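Local coordinates for putative glutathionylspermidine synthase (Methylobacillus flagellatus, PDB 3N6X), which is of unconfirmed function but, as a circularly permuted ATP-grasp protein, probably works as an ATP-dependent ligase, perhaps a glutathionylspermidine synthase, at residues 186-191 against 466-471; 22-27 against 73-78; 213-218 against 269-274. All blocks are in the same frame, centred on the assembly; numbering follows the deposited sequence.

Contact 1. Residues 186-191 against 466-471; sequences ELFRRY and TKDTWI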
# COMPACT_ATOMS: atom_id res chain seq x y z
N GLU A 186 29.01 5.32 -2.98
CA GLU A 186 29.71 6.06 -1.91
C GLU A 186 28.75 6.62 -0.83
O GLU A 186 29.14 6.74 0.33
CB GLU A 186 30.61 7.17 -2.51
CG GLU A 186 29.85 8.36 -3.11
CD GLU A 186 29.31 8.21 -4.53
OE1 GLU A 186 29.41 7.10 -5.10
OE2 GLU A 186 28.80 9.22 -5.06
N LEU A 187 27.49 6.92 -1.21
CA LEU A 187 26.46 7.43 -0.30
C LEU A 187 26.03 6.35 0.70
O LEU A 187 25.78 6.66 1.87
CB LEU A 187 25.25 7.90 -1.13
CG LEU A 187 24.41 9.05 -0.61
CD1 LEU A 187 25.20 10.01 0.24
CD2 LEU A 187 23.73 9.77 -1.76
N PHE A 188 26.02 5.10 0.27
CA PHE A 188 25.66 3.96 1.11
C PHE A 188 26.78 3.61 2.10
O PHE A 188 26.56 2.86 3.06
CB PHE A 188 25.24 2.76 0.26
CG PHE A 188 23.88 2.94 -0.36
CD1 PHE A 188 23.73 3.67 -1.55
CD2 PHE A 188 22.74 2.46 0.27
CE1 PHE A 188 22.46 3.87 -2.10
CE2 PHE A 188 21.47 2.66 -0.30
CZ PHE A 188 21.34 3.36 -1.48
N ARG A 189 27.99 4.17 1.87
CA ARG A 189 29.12 3.98 2.77
C ARG A 189 28.96 4.96 3.95
O ARG A 189 29.29 4.62 5.09
CB ARG A 189 30.45 4.23 2.02
CG ARG A 189 31.72 3.87 2.81
CD ARG A 189 32.99 4.21 2.03
NE ARG A 189 33.06 5.64 1.70
CZ ARG A 189 33.19 6.12 0.47
NH1 ARG A 189 33.33 5.29 -0.56
NH2 ARG A 189 33.21 7.43 0.26
N ARG A 190 28.42 6.17 3.67
CA ARG A 190 28.20 7.24 4.66
C ARG A 190 26.98 7.04 5.56
O ARG A 190 26.93 7.60 6.65
CB ARG A 190 28.13 8.61 3.98
CG ARG A 190 29.36 8.94 3.13
CD ARG A 190 29.16 10.17 2.28
NE ARG A 190 29.51 11.38 3.02
CZ ARG A 190 30.30 12.34 2.55
NH1 ARG A 190 30.81 12.25 1.33
NH2 ARG A 190 30.58 13.40 3.29
N TYR A 191 25.96 6.26 5.10
CA TYR A 191 24.75 5.97 5.88
C TYR A 191 24.60 4.47 6.16
O TYR A 191 24.77 3.65 5.25
CB TYR A 191 23.50 6.48 5.16
CG TYR A 191 23.24 7.95 5.32
CD1 TYR A 191 22.48 8.43 6.38
CD2 TYR A 191 23.67 8.86 4.35
CE1 TYR A 191 22.20 9.79 6.51
CE2 TYR A 191 23.37 10.22 4.46
CZ TYR A 191 22.64 10.68 5.55
OH TYR A 191 22.35 12.02 5.66
N THR A 466 8.62 8.97 -7.69
CA THR A 466 9.05 8.14 -6.56
C THR A 466 10.44 8.50 -6.04
O THR A 466 11.22 9.17 -6.73
CB THR A 466 8.95 6.64 -6.84
OG1 THR A 466 9.85 6.30 -7.88
CG2 THR A 466 7.53 6.20 -7.19
N LYS A 467 10.73 8.05 -4.82
CA LYS A 467 12.00 8.23 -4.13
C LYS A 467 12.36 6.92 -3.49
O LYS A 467 11.49 6.08 -3.26
CB LYS A 467 11.85 9.28 -3.02
CG LYS A 467 11.78 10.72 -3.49
CD LYS A 467 11.56 11.64 -2.32
CE LYS A 467 11.74 13.09 -2.68
NZ LYS A 467 13.12 13.56 -2.42
N ASP A 468 13.64 6.75 -3.15
CA ASP A 468 14.09 5.60 -2.37
C ASP A 468 13.86 5.95 -0.91
O ASP A 468 13.99 7.12 -0.54
CB ASP A 468 15.60 5.36 -2.62
CG ASP A 468 16.19 4.12 -1.96
OD1 ASP A 468 15.41 3.30 -1.41
OD2 ASP A 468 17.42 3.95 -2.01
N THR A 469 13.46 4.98 -0.08
CA THR A 469 13.26 5.22 1.36
C THR A 469 14.34 4.49 2.12
O THR A 469 14.45 3.26 2.03
CB THR A 469 11.84 4.78 1.82
OG1 THR A 469 10.86 5.39 0.98
CG2 THR A 469 11.56 5.13 3.28
N TRP A 470 15.14 5.25 2.88
CA TRP A 470 16.23 4.70 3.67
C TRP A 470 15.82 4.55 5.12
O TRP A 470 15.43 5.53 5.75
CB TRP A 470 17.46 5.61 3.59
CG TRP A 470 18.14 5.66 2.25
CD1 TRP A 470 17.80 4.98 1.11
CD2 TRP A 470 19.32 6.41 1.93
NE1 TRP A 470 18.67 5.30 0.09
CE2 TRP A 470 19.61 6.17 0.57
CE3 TRP A 470 20.15 7.28 2.67
CZ2 TRP A 470 20.72 6.75 -0.06
CZ3 TRP A 470 21.23 7.86 2.03
CH2 TRP A 470 21.52 7.59 0.69
N ILE A 471 15.94 3.33 5.66
CA ILE A 471 15.73 3.10 7.08
C ILE A 471 17.09 2.83 7.67
O ILE A 471 17.79 1.91 7.23
CB ILE A 471 14.67 1.97 7.37
CG1 ILE A 471 13.22 2.51 7.21
CG2 ILE A 471 14.85 1.42 8.79
CD1 ILE A 471 12.71 2.76 5.82

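Contact 2. Residues 22-27 against 73-78; sequences PIYAEY and DVVPRI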
# COMPACT_ATOMS: atom_id res chain seq x y z
N PRO A 22 19.67 16.64 11.88
CA PRO A 22 20.85 15.76 12.00
C PRO A 22 20.92 14.59 11.02
O PRO A 22 22.00 14.31 10.48
CB PRO A 22 20.78 15.28 13.45
CG PRO A 22 20.12 16.39 14.18
CD PRO A 22 19.18 17.07 13.21
N ILE A 23 19.77 13.93 10.74
CA ILE A 23 19.70 12.77 9.85
C ILE A 23 20.15 13.05 8.41
O ILE A 23 20.67 12.16 7.75
CB ILE A 23 18.29 12.07 9.92
CG1 ILE A 23 18.37 10.63 9.39
CG2 ILE A 23 17.20 12.90 9.20
CD1 ILE A 23 17.39 9.76 9.89
N TYR A 24 19.95 14.28 7.94
CA TYR A 24 20.31 14.67 6.57
C TYR A 24 21.68 15.40 6.45
O TYR A 24 22.05 15.79 5.35
CB TYR A 24 19.20 15.53 5.98
CG TYR A 24 18.12 14.75 5.28
CD1 TYR A 24 18.25 14.37 3.95
CD2 TYR A 24 16.93 14.42 5.94
CE1 TYR A 24 17.23 13.69 3.28
CE2 TYR A 24 15.91 13.73 5.28
CZ TYR A 24 16.07 13.36 3.96
OH TYR A 24 15.07 12.68 3.31
N ALA A 25 22.40 15.59 7.59
CA ALA A 25 23.69 16.30 7.61
C ALA A 25 24.71 15.65 6.67
O ALA A 25 25.29 16.34 5.81
CB ALA A 25 24.24 16.35 9.04
N GLU A 26 24.88 14.31 6.79
CA GLU A 26 25.79 13.54 5.96
C GLU A 26 25.43 13.62 4.47
O GLU A 26 26.33 13.65 3.62
CB GLU A 26 25.86 12.09 6.44
CG GLU A 26 27.08 11.33 5.92
CD GLU A 26 28.41 11.83 6.44
OE1 GLU A 26 28.59 11.85 7.68
OE2 GLU A 26 29.29 12.17 5.61
N TYR A 27 24.12 13.68 4.14
CA TYR A 27 23.68 13.80 2.75
C TYR A 27 24.03 15.18 2.20
O TYR A 27 24.45 15.30 1.05
CB TYR A 27 22.17 13.50 2.59
CG TYR A 27 21.70 13.56 1.15
CD1 TYR A 27 21.82 12.46 0.31
CD2 TYR A 27 21.18 14.74 0.61
CE1 TYR A 27 21.43 12.52 -1.02
CE2 TYR A 27 20.79 14.81 -0.73
CZ TYR A 27 20.92 13.70 -1.54
OH TYR A 27 20.54 13.75 -2.87
N ASP A 73 13.23 10.73 -8.22
CA ASP A 73 14.03 11.77 -7.58
C ASP A 73 15.15 11.09 -6.79
O ASP A 73 14.91 10.09 -6.10
CB ASP A 73 13.17 12.64 -6.67
CG ASP A 73 13.91 13.85 -6.12
OD1 ASP A 73 14.19 14.79 -6.91
OD2 ASP A 73 14.14 13.89 -4.89
N VAL A 74 16.39 11.62 -6.90
CA VAL A 74 17.58 11.02 -6.28
C VAL A 74 17.81 11.41 -4.82
O VAL A 74 18.75 10.91 -4.20
CB VAL A 74 18.86 11.16 -7.16
CG1 VAL A 74 18.66 10.55 -8.54
CG2 VAL A 74 19.30 12.62 -7.26
N VAL A 75 16.95 12.27 -4.25
CA VAL A 75 17.07 12.63 -2.83
C VAL A 75 16.27 11.61 -2.01
O VAL A 75 15.04 11.53 -2.17
CB VAL A 75 16.66 14.09 -2.52
CG1 VAL A 75 17.04 14.46 -1.09
CG2 VAL A 75 17.29 15.06 -3.52
N PRO A 76 16.94 10.74 -1.22
CA PRO A 76 16.19 9.71 -0.50
C PRO A 76 15.35 10.27 0.64
O PRO A 76 15.64 11.34 1.19
CB PRO A 76 17.28 8.78 0.03
CG PRO A 76 18.47 9.67 0.18
CD PRO A 76 18.39 10.65 -0.95
N ARG A 77 14.31 9.52 1.01
CA ARG A 77 13.49 9.82 2.16
C ARG A 77 14.14 9.04 3.31
O ARG A 77 14.10 7.81 3.30
CB ARG A 77 12.04 9.36 1.90
CG ARG A 77 11.13 9.44 3.10
CD ARG A 77 10.54 10.82 3.24
NE ARG A 77 9.68 10.92 4.41
CZ ARG A 77 8.40 10.57 4.43
NH1 ARG A 77 7.83 10.06 3.34
NH2 ARG A 77 7.68 10.71 5.53
N ILE A 78 14.88 9.72 4.19
CA ILE A 78 15.63 9.03 5.26
C ILE A 78 14.85 9.02 6.55
O ILE A 78 14.37 10.05 6.98
CB ILE A 78 17.08 9.61 5.44
CG1 ILE A 78 17.77 9.85 4.08
CG2 ILE A 78 17.92 8.69 6.34
CD1 ILE A 78 19.09 10.64 4.15

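Contact 3. Residues 213-218 against 269-274; sequences AGVHEP and RVDVIY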
# COMPACT_ATOMS: atom_id res chain seq x y z
N ALA A 213 -3.18 -27.58 7.07
CA ALA A 213 -2.67 -28.57 8.03
C ALA A 213 -2.36 -29.89 7.34
O ALA A 213 -3.19 -30.39 6.57
CB ALA A 213 -3.67 -28.79 9.15
N GLY A 214 -1.14 -30.39 7.55
CA GLY A 214 -0.68 -31.64 6.95
C GLY A 214 0.38 -31.46 5.88
O GLY A 214 1.27 -32.30 5.75
N VAL A 215 0.28 -30.37 5.09
CA VAL A 215 1.20 -30.08 3.97
C VAL A 215 2.64 -29.86 4.46
O VAL A 215 2.91 -28.90 5.19
CB VAL A 215 0.68 -28.88 3.11
CG1 VAL A 215 1.55 -28.68 1.88
CG2 VAL A 215 -0.78 -29.06 2.72
N HIS A 216 3.58 -30.72 4.03
CA HIS A 216 4.96 -30.64 4.49
C HIS A 216 5.86 -29.74 3.66
O HIS A 216 6.53 -28.86 4.22
CB HIS A 216 5.57 -32.04 4.69
CG HIS A 216 4.88 -32.83 5.76
ND1 HIS A 216 4.75 -32.33 7.06
CD2 HIS A 216 4.27 -34.04 5.69
CE1 HIS A 216 4.07 -33.25 7.73
NE2 HIS A 216 3.77 -34.31 6.95
N GLU A 217 5.89 -29.94 2.33
CA GLU A 217 6.69 -29.08 1.45
C GLU A 217 5.75 -28.39 0.45
O GLU A 217 5.47 -28.94 -0.63
CB GLU A 217 7.83 -29.87 0.77
CG GLU A 217 8.91 -30.31 1.75
CD GLU A 217 10.02 -31.17 1.17
OE1 GLU A 217 9.81 -31.79 0.10
OE2 GLU A 217 11.09 -31.27 1.82
N PRO A 218 5.11 -27.27 0.86
CA PRO A 218 4.07 -26.67 0.02
C PRO A 218 4.56 -26.13 -1.30
O PRO A 218 5.62 -25.54 -1.38
CB PRO A 218 3.48 -25.57 0.91
CG PRO A 218 4.53 -25.28 1.91
CD PRO A 218 5.28 -26.54 2.14
N ARG A 269 0.18 -30.85 -7.72
CA ARG A 269 -0.67 -30.21 -6.70
C ARG A 269 -0.15 -28.86 -6.23
O ARG A 269 1.04 -28.70 -5.97
CB ARG A 269 -0.94 -31.13 -5.50
CG ARG A 269 -2.23 -30.73 -4.79
CD ARG A 269 -2.44 -31.45 -3.50
NE ARG A 269 -3.51 -30.82 -2.72
CZ ARG A 269 -4.28 -31.47 -1.86
NH1 ARG A 269 -4.12 -32.78 -1.67
NH2 ARG A 269 -5.23 -30.83 -1.19
N VAL A 270 -1.05 -27.87 -6.17
CA VAL A 270 -0.73 -26.52 -5.70
C VAL A 270 -1.29 -26.36 -4.30
O VAL A 270 -2.47 -26.63 -4.07
CB VAL A 270 -1.27 -25.44 -6.67
CG1 VAL A 270 -1.21 -24.05 -6.05
CG2 VAL A 270 -0.51 -25.48 -8.01
N ASP A 271 -0.43 -25.97 -3.33
CA ASP A 271 -0.87 -25.85 -1.94
C ASP A 271 -1.21 -24.43 -1.53
O ASP A 271 -2.13 -24.23 -0.72
CB ASP A 271 0.16 -26.48 -0.99
CG ASP A 271 0.46 -27.93 -1.36
OD1 ASP A 271 -0.48 -28.77 -1.27
OD2 ASP A 271 1.59 -28.21 -1.80
N VAL A 272 -0.47 -23.44 -2.06
CA VAL A 272 -0.69 -22.03 -1.73
C VAL A 272 -0.69 -21.21 -3.01
O VAL A 272 0.22 -21.33 -3.83
CB VAL A 272 0.37 -21.47 -0.71
CG1 VAL A 272 0.04 -20.04 -0.31
CG2 VAL A 272 0.49 -22.37 0.52
N ILE A 273 -1.71 -20.35 -3.19
CA ILE A 273 -1.79 -19.44 -4.33
C ILE A 273 -1.69 -18.00 -3.85
O ILE A 273 -2.55 -17.54 -3.08
CB ILE A 273 -3.10 -19.65 -5.17
CG1 ILE A 273 -3.15 -21.05 -5.80
CG2 ILE A 273 -3.25 -18.55 -6.23
CD1 ILE A 273 -4.60 -21.51 -6.18
N TYR A 274 -0.65 -17.30 -4.29
CA TYR A 274 -0.52 -15.89 -4.03
C TYR A 274 -1.33 -15.23 -5.12
O TYR A 274 -0.92 -15.23 -6.28
CB TYR A 274 0.98 -15.48 -4.08
CG TYR A 274 1.27 -14.00 -4.04
CD1 TYR A 274 0.41 -13.11 -3.40
CD2 TYR A 274 2.47 -13.50 -4.54
CE1 TYR A 274 0.67 -11.73 -3.38
CE2 TYR A 274 2.76 -12.13 -4.49
CZ TYR A 274 1.86 -11.25 -3.92
OH TYR A 274 2.14 -9.90 -3.89

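Contact 1. Residues 186-191 against 466-471
L187, F188 and Y191 close round the indole of W470, which the strand 464-471 sends toward the end of helix 185-190. L187 comes first and meets the far rim of the six-membered ring: its CG lies 3.5 Å from W470 CH2, in the indole plane, with the two side chains at about a right angle. F188 follows one residue later. Its CG stands anti to the carbonyl carbon (chi1 -73°), which swings the ring across to the indole, and F188 CZ ends 3.7 Å from W470 NE1. The two six-membered rings, with centroids 5.0 Å apart, meet obliquely at 55°, between the angles of a stack and a T-shape. At the F188 edge, in plane, sits D468 OD2, 4.0 Å from F188 CZ. Y191, the first residue beyond the helix, approaches from another part of the rim: Y191 CD2 is 3.5 Å from W470 CZ3, and W470 CE3 lies over one Tyr face. The indole is also tied within its own segment, since W470 NE1 donates to D468 OD2 at 2.8 Å, in the ring plane but from above the carboxylate plane; R177 forms a salt bridge to the same oxygen. With an alanine in place of W470, a gap would probably open among L187, F188 and Y191, and D468 would lose one donor. Helix 170-183 packs against F188 and W470 through R177, while helix 25-33 touches L187 and Y191, so this aromatic cluster joins three helices to strand 464-471, which lies between 77-79 (parallel) and 446-450 (antiparallel) in a mixed sheet.

Contact 2. Residues 22-27 against 73-78
Y24 and Y27 reach across to the 73-78 segment in different ways, one gripped through its hydroxyl and the other held by apolar contacts. Y24 OH gives its proton to P76 O at 2.6 Å, in the carbonyl plane and on a lone pair, with a C=O...O angle of 140°. The same oxygen accepts from I78 N at 3.1 Å, along a nearly straight N-H line (161°). One hydroxyl thus satisfies a carbonyl and an amide of the 73-78 segment, two bonds that fix how far the ring reaches. I78 then supplies the apolar part of the grip: its CD1 lies over one face of the Y24 ring, 4.0 Å from the centroid, a CH-pi contact displaced toward the rim. The other branch of I78 faces a different partner, because CG2 stands anti to the backbone N and meets I23 CG1 at 3.6 Å as the two isoleucine side chains run antiparallel alongside one another. Y27 and P76 approach from opposing sides, and Y27 CE1 comes 3.6 Å from P76 CD; V75 crosses the tyrosine at about a right angle, with V75 CG1 3.8 Å from Y27 CE2. Y27 OH is buried here without any hydrogen-bond partner in the model, the nearest carbonyl, V74 O, being 3.6 Å from Y27 OH. This contact sets the start of helix 25-33 against the lead-in to strand 77-79, whose P76 and I78 also touch W470 of the parallel strand 464-471, while C414 of strand 413-418 packs on Y24.

Contact 3. Residues 213-218 against 269-274
P218 and V215 pack on D271 at a Rossmann-like sheet whose parallel neighbours run in the order 245-247, 220-223, 268-275, 308-310. The loop 213-218 leads from helix 199-209 into strand 220-223, and D271 lies at the break in strand 268-275. There the aspartate leaves extended backbone angles (phi/psi -98°/-35°); its CB is directed toward the loop, and its carboxylate lies against V215 and P218.

The close part consists of P218, V215 and D271. D271 OD2 lies 3.4 Å from P218 CA, and P218 CB is 3.9 Å from D271 CB. The side chain can reach the loop because D271 CG stands anti to its carbonyl carbon (chi1 -55°). P218 CA thus lies beside an oxygen, D271 OD2, that accepts a hydrogen bond from T219 N. P218 CB meets V272 CG2 more distantly, at 4.4 Å, while A211 and R208 add to the proline's surroundings.

Toward solvent the contact thins out. The exposed E217 turns its side chain away and is poorly ordered. Within 269-274, exposed R269 makes a long, charge-only approach, NE to D271 OD1 at 3.9 Å, while its NH2 bonds G306 O. On the close side, V215 CG1 packs on the carboxylate, 3.5 Å from D271 CG and 3.7 Å from each of D271 OD1 and D271 OD2.

How the contacts relate
Contacts 1 and 2 form one continuous region, their centres about 7 Å apart, whereas contact 3 is remote. Among the links between the first two are Y191 OH to I23 O at 2.7 Å, probably a hydrogen bond; the salt bridges from K467 NZ to D73 OD2, also 2.7 Å, and from R190 to E26; and W470 CE2 against P76 CB at 3.5 Å. A glycerol, probably from the crystallisation liquor, binds P22 O and E26 N beside this junction. Along the chain, contact 2 closes before contact 1 opens, and contact 3 is nested within the loop that contact 1 closes. Its nearest atoms are about 17 Å from contact 1 and about 22 Å from contact 2, and it belongs to a separate sheet.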